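Local coordinates for protein D-lactate dehydrogenase (Fermentative) (Pseudomonas aeruginosa, PDB 6ABJ) that probably interconverts pyruvate and D-lactate with NAD(H) as a tetrameric dehydrogenase that undergoes allosteric transitions, at residues 65-70 with 89-94; 75-80 with 106-111. All coordinates share one frame; numbering follows the deposited sequence.

Interaction 1: residues 65-70 with 89-94. With ACT (acetate ion), chain D.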
loop_
_atom_site.group_PDB
_atom_site.type_symbol
_atom_site.label_atom_id
_atom_site.label_comp_id
_atom_site.label_asym_id
_atom_site.label_seq_id
_atom_site.Cartn_x
_atom_site.Cartn_y
_atom_site.Cartn_z
ATOM N N CYS B 65 28.547 -21.216 -7.202
ATOM C CA CYS B 65 28.062 -20.771 -5.908
ATOM C C CYS B 65 26.534 -20.605 -5.988
ATOM O O CYS B 65 26.053 -19.847 -6.818
ATOM C CB CYS B 65 28.744 -19.464 -5.457
ATOM S SG CYS B 65 28.054 -18.896 -3.859
ATOM N N ALA B 66 25.805 -21.353 -5.169
ATOM C CA ALA B 66 24.348 -21.457 -5.285
ATOM C C ALA B 66 23.671 -21.010 -4.006
ATOM O O ALA B 66 24.238 -21.072 -2.931
ATOM C CB ALA B 66 23.901 -22.887 -5.579
ATOM N N PHE B 67 22.418 -20.587 -4.142
ATOM C CA PHE B 67 21.638 -20.242 -3.008
ATOM C C PHE B 67 20.543 -21.269 -2.939
ATOM O O PHE B 67 20.424 -22.124 -3.815
ATOM C CB PHE B 67 21.058 -18.791 -3.204
ATOM C CG PHE B 67 20.483 -18.211 -1.951
ATOM C CD1 PHE B 67 21.134 -18.332 -0.738
ATOM C CD2 PHE B 67 19.293 -17.517 -1.977
ATOM C CE1 PHE B 67 20.600 -17.833 0.433
ATOM C CE2 PHE B 67 18.744 -17.004 -0.802
ATOM C CZ PHE B 67 19.415 -17.121 0.393
ATOM N N VAL B 68 19.685 -21.166 -1.932
ATOM C CA VAL B 68 18.697 -22.234 -1.682
ATOM C C VAL B 68 17.564 -22.416 -2.733
ATOM O O VAL B 68 16.861 -23.428 -2.745
ATOM C CB VAL B 68 18.026 -22.083 -0.296
ATOM C CG1 VAL B 68 19.046 -22.132 0.810
ATOM C CG2 VAL B 68 17.197 -20.796 -0.214
ATOM N N ASN B 69 17.418 -21.461 -3.597
ATOM C CA ASN B 69 16.360 -21.498 -4.580
ATOM C C ASN B 69 16.899 -22.020 -5.912
ATOM O O ASN B 69 16.182 -22.051 -6.950
ATOM C CB ASN B 69 15.744 -20.092 -4.723
ATOM C CG ASN B 69 16.783 -19.025 -5.037
ATOM O OD1 ASN B 69 17.955 -19.164 -4.702
ATOM N ND2 ASN B 69 16.359 -17.969 -5.682
ATOM N N ASP B 70 18.185 -22.349 -5.918
ATOM C CA ASP B 70 18.787 -22.984 -7.078
ATOM C C ASP B 70 18.510 -24.505 -7.093
ATOM O O ASP B 70 18.399 -25.171 -6.056
ATOM C CB ASP B 70 20.293 -22.712 -7.085
ATOM C CG ASP B 70 20.634 -21.274 -7.457
ATOM O OD1 ASP B 70 20.103 -20.776 -8.478
ATOM O OD2 ASP B 70 21.466 -20.641 -6.759
ATOM N N ALA B 89 29.512 -24.575 -3.957
ATOM C CA ALA B 89 29.586 -23.807 -2.714
ATOM C C ALA B 89 28.207 -23.173 -2.502
ATOM O O ALA B 89 27.776 -22.362 -3.348
ATOM C CB ALA B 89 30.604 -22.700 -2.806
ATOM N N LEU B 90 27.554 -23.500 -1.382
ATOM C CA LEU B 90 26.206 -22.913 -1.056
ATOM C C LEU B 90 26.467 -21.716 -0.187
ATOM O O LEU B 90 27.104 -21.821 0.896
ATOM C CB LEU B 90 25.335 -23.870 -0.309
ATOM C CG LEU B 90 25.251 -25.290 -0.820
ATOM C CD1 LEU B 90 24.489 -26.150 0.147
ATOM C CD2 LEU B 90 24.600 -25.295 -2.181
ATOM N N ARG B 91 26.009 -20.542 -0.629
ATOM C CA ARG B 91 26.103 -19.331 0.193
ATOM C C ARG B 91 24.876 -19.267 1.133
ATOM O O ARG B 91 24.204 -18.237 1.242
ATOM C CB ARG B 91 26.217 -18.047 -0.639
ATOM C CG ARG B 91 25.154 -17.849 -1.711
ATOM C CD ARG B 91 25.417 -16.579 -2.512
ATOM N NE ARG B 91 24.297 -16.193 -3.375
ATOM C CZ ARG B 91 24.061 -16.694 -4.585
ATOM N NH1 ARG B 91 24.858 -17.622 -5.098
ATOM N NH2 ARG B 91 23.017 -16.266 -5.284
ATOM N N SER B 92 24.606 -20.386 1.800
ATOM C CA SER B 92 23.470 -20.560 2.672
ATOM C C SER B 92 23.865 -21.561 3.723
ATOM O O SER B 92 24.823 -22.350 3.537
ATOM C CB SER B 92 22.273 -21.101 1.884
ATOM O OG SER B 92 22.505 -22.393 1.319
ATOM N N ALA B 93 23.088 -21.627 4.791
ATOM C CA ALA B 93 23.194 -22.730 5.712
ATOM C C ALA B 93 22.434 -23.917 5.179
ATOM O O ALA B 93 22.928 -25.059 5.241
ATOM C CB ALA B 93 22.708 -22.328 7.098
ATOM N N GLY B 94 21.227 -23.671 4.643
ATOM C CA GLY B 94 20.363 -24.767 4.247
ATOM C C GLY B 94 20.791 -25.367 2.922
ATOM O O GLY B 94 21.450 -24.706 2.106
HETATM C C ACT D . 18.585 -21.044 4.201
HETATM O O ACT D . 17.751 -21.975 4.202
HETATM O OXT ACT D . 19.664 -21.119 4.827
HETATM C CH3 ACT D . 18.281 -19.797 3.425
#
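Cys65 lies beside Ala89 in parallel pairing, and its CA-H points at the Ala89 carbonyl, with CA 3.0 Å from O. Its sulfur, anti to the backbone N (chi1 177°), lies along the aliphatic part of the Arg91 side chain and takes a weak hydrogen bond from NH1 at 3.7 Å. The Cys65 carbonyl oxygen sits at the edge of that guanidinium, in its plane. One residue on, Ala66 makes the regular ladder, its N donating to Ala89 O (2.9 Å) and its O accepting from Arg91 N (3.0 Å). Ala66 CB and Leu90 CD2 touch on the face of the sheet turned from Cys65 and Ala89. These are neighbouring strands of a beta-alpha-beta unit, strand 63-66, helix 74-82 and strand 87-90, and the contact runs past their carboxyl ends into the loops that follow, where Rossmann-like folds commonly place their sites. There Phe67 meets Arg91 twice: its CB lies 3.8 Å above one face of the guanidinium, offset toward the rim, while Arg91 O meets the ring near its plane. NH2 of this arginine bonds to Phe22 O, which helps fix the rotation of the group. The Phe67 ring lies close to Phe314, an NADH-binding residue. Val68 packs CG1 against Ser92, 3.5 Å from OG; its CG2 sits over the centre of the Phe67 ring, and both methyls come near the CH3 of an acetate ion, probably from the crystallisation liquor, CG1 nearer at 3.6 Å. Gly94 N donates to that acetate's OXT, and Ser92 OG bonds to Gly94 O. Asp70 closes a type I turn begun at Phe67, OD2 accepting the Phe67 N-H at 2.8 Å in a nearly straight bond of 170°.

Interaction 2: residues 75-80 with 106-111; sequences PVLERL and LGLPVV
Leu106 reaches toward helix 74-82 and lays its CD1 methyl in the shallow notch between Leu77 and Glu78. The methyl rests 3.7 Å from Leu77 CB and 3.6 Å from the backbone N of Glu78, so it meets the helix surface at main-chain level. On the far flank of the notch is Glu78 CG, 3.9 Å from the same methyl. The two side chains cross at about a right angle, and the aliphatic stem of the glutamate thus serves as a wall while its carboxylate points away from the leucine, OE2 forming a salt bridge with Arg74. The stem can do this because CG is anti to the carbonyl carbon (chi1 -60°) and the chain beyond it is extended.

A second bump is supplied by Leu108. Its CD2 methyl enters the hollow bounded by Leu77 and Leu80, three residues apart and so on the same side of the helix: it lies 3.9 Å from Leu77 O, 4.2 Å from Leu77 CD2 and, more loosely, 4.4 Å from Leu80 CB. Leu77 therefore stands between the two incoming leucines, touched at CB by one and at CD2 by the other, and its side chain runs obliquely to that of Leu108. Between Leu106 and Leu108, Gly107 has positive phi (64°) and forms a Schellman motif after the preceding helix; both leucines point toward helix 74-82. Leu108 also touches Val88 of strand 87-90. This is a parallel alpha/beta domain; helix 74-82, the crossover between strands 63-66 and 87-90, packs here on the loop leading into the edge strand 110-111.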
loop_
_atom_site.group_PDB
_atom_site.type_symbol
_atom_site.label_atom_id
_atom_site.label_comp_id
_atom_site.label_asym_id
_atom_site.label_seq_id
_atom_site.Cartn_x
_atom_site.Cartn_y
_atom_site.Cartn_z
ATOM N N PRO B 75 19.691 -34.349 -11.981
ATOM C CA PRO B 75 19.964 -33.942 -13.365
ATOM C C PRO B 75 20.881 -32.715 -13.514
ATOM O O PRO B 75 21.682 -32.607 -14.479
ATOM C CB PRO B 75 18.555 -33.639 -13.924
ATOM C CG PRO B 75 17.647 -34.572 -13.165
ATOM C CD PRO B 75 18.275 -34.727 -11.781
ATOM N N VAL B 76 20.742 -31.768 -12.605
ATOM C CA VAL B 76 21.550 -30.556 -12.702
ATOM C C VAL B 76 23.014 -30.846 -12.318
ATOM O O VAL B 76 23.934 -30.342 -12.957
ATOM C CB VAL B 76 20.994 -29.436 -11.828
ATOM C CG1 VAL B 76 21.969 -28.261 -11.860
ATOM C CG2 VAL B 76 19.608 -29.013 -12.346
ATOM N N LEU B 77 23.192 -31.616 -11.268
ATOM C CA LEU B 77 24.546 -31.977 -10.791
ATOM C C LEU B 77 25.339 -32.727 -11.894
ATOM O O LEU B 77 26.512 -32.378 -12.203
ATOM C CB LEU B 77 24.411 -32.850 -9.554
ATOM C CG LEU B 77 23.872 -32.166 -8.294
ATOM C CD1 LEU B 77 23.350 -33.163 -7.266
ATOM C CD2 LEU B 77 24.953 -31.253 -7.687
ATOM N N GLU B 78 24.666 -33.713 -12.514
ATOM C CA GLU B 78 25.276 -34.489 -13.620
ATOM C C GLU B 78 25.783 -33.566 -14.703
ATOM O O GLU B 78 26.852 -33.764 -15.225
ATOM C CB GLU B 78 24.281 -35.483 -14.263
ATOM C CG GLU B 78 23.710 -36.534 -13.321
ATOM C CD GLU B 78 22.799 -37.565 -14.002
ATOM O OE1 GLU B 78 22.516 -37.404 -15.203
ATOM O OE2 GLU B 78 22.334 -38.537 -13.351
ATOM N N ARG B 79 24.999 -32.547 -15.034
ATOM C CA ARG B 79 25.369 -31.628 -16.096
ATOM C C ARG B 79 26.574 -30.737 -15.699
ATOM O O ARG B 79 27.505 -30.520 -16.479
ATOM C CB ARG B 79 24.124 -30.789 -16.453
ATOM C CG ARG B 79 24.280 -29.758 -17.593
ATOM C CD ARG B 79 24.916 -30.224 -18.921
ATOM N NE ARG B 79 25.699 -29.191 -19.642
ATOM C CZ ARG B 79 26.828 -28.601 -19.195
ATOM N NH1 ARG B 79 27.301 -28.836 -17.977
ATOM N NH2 ARG B 79 27.472 -27.719 -19.955
ATOM N N LEU B 80 26.564 -30.236 -14.476
ATOM C CA LEU B 80 27.689 -29.457 -13.951
ATOM C C LEU B 80 28.974 -30.278 -13.956
ATOM O O LEU B 80 30.058 -29.749 -14.233
ATOM C CB LEU B 80 27.434 -29.053 -12.485
ATOM C CG LEU B 80 26.251 -28.087 -12.251
ATOM C CD1 LEU B 80 26.053 -27.862 -10.775
ATOM C CD2 LEU B 80 26.464 -26.777 -12.971
ATOM N N LEU B 106 28.599 -38.587 -7.859
ATOM C CA LEU B 106 29.252 -37.878 -8.957
ATOM C C LEU B 106 30.605 -37.314 -8.565
ATOM O O LEU B 106 31.310 -36.747 -9.405
ATOM C CB LEU B 106 28.354 -36.759 -9.440
ATOM C CG LEU B 106 27.138 -37.219 -10.278
ATOM C CD1 LEU B 106 26.069 -36.117 -10.291
ATOM C CD2 LEU B 106 27.516 -37.593 -11.708
ATOM N N GLY B 107 30.976 -37.479 -7.311
ATOM C CA GLY B 107 32.231 -36.933 -6.846
ATOM C C GLY B 107 32.251 -35.417 -6.901
ATOM O O GLY B 107 33.232 -34.813 -7.321
ATOM N N LEU B 108 31.147 -34.781 -6.466
ATOM C CA LEU B 108 31.064 -33.331 -6.496
ATOM C C LEU B 108 30.779 -32.832 -5.073
ATOM O O LEU B 108 29.654 -32.968 -4.609
ATOM C CB LEU B 108 29.920 -32.963 -7.440
ATOM C CG LEU B 108 29.702 -31.561 -7.930
ATOM C CD1 LEU B 108 30.990 -30.825 -8.218
ATOM C CD2 LEU B 108 28.842 -31.633 -9.186
ATOM N N PRO B 109 31.795 -32.279 -4.374
ATOM C CA PRO B 109 31.629 -31.953 -2.953
ATOM C C PRO B 109 30.769 -30.688 -2.783
ATOM O O PRO B 109 30.623 -29.905 -3.730
ATOM C CB PRO B 109 33.053 -31.733 -2.445
ATOM C CG PRO B 109 33.869 -31.444 -3.668
ATOM C CD PRO B 109 33.150 -31.985 -4.866
ATOM N N VAL B 110 30.144 -30.583 -1.624
ATOM C CA VAL B 110 29.223 -29.507 -1.338
ATOM C C VAL B 110 29.690 -28.886 -0.054
ATOM O O VAL B 110 29.971 -29.589 0.903
ATOM C CB VAL B 110 27.781 -30.045 -1.168
ATOM C CG1 VAL B 110 26.879 -28.903 -0.716
ATOM C CG2 VAL B 110 27.276 -30.622 -2.500
ATOM N N VAL B 111 29.841 -27.577 -0.038
ATOM C CA VAL B 111 30.135 -26.886 1.204
ATOM C C VAL B 111 29.038 -25.833 1.499
ATOM O O VAL B 111 28.321 -25.436 0.602
ATOM C CB VAL B 111 31.518 -26.223 1.158
ATOM C CG1 VAL B 111 32.568 -27.350 1.176
ATOM C CG2 VAL B 111 31.641 -25.266 0.001
#

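The two contacts interlock along the chain, because helix 74-82 of interaction 2 connects the strands whose ends meet in interaction 1. Their centres lie 13 Å apart, and they join directly through the sheet: strand 110-111, reached from the loop of interaction 2, is the neighbour of strand 87-90, with Leu90 N 2.9 Å from Val111 O in a probable hydrogen bond and Leu90 CD1 3.7 Å from Val110 CG1. Residues 65-70 and 89-94 come close to the NADH site, the side chain of Phe67 being about 4 Å from that of Phe314 and about 10 Å from that of Asp274, both NADH-binding residues, although no NADH is bound to this chain, whereas 75-80 with 106-111 is remote.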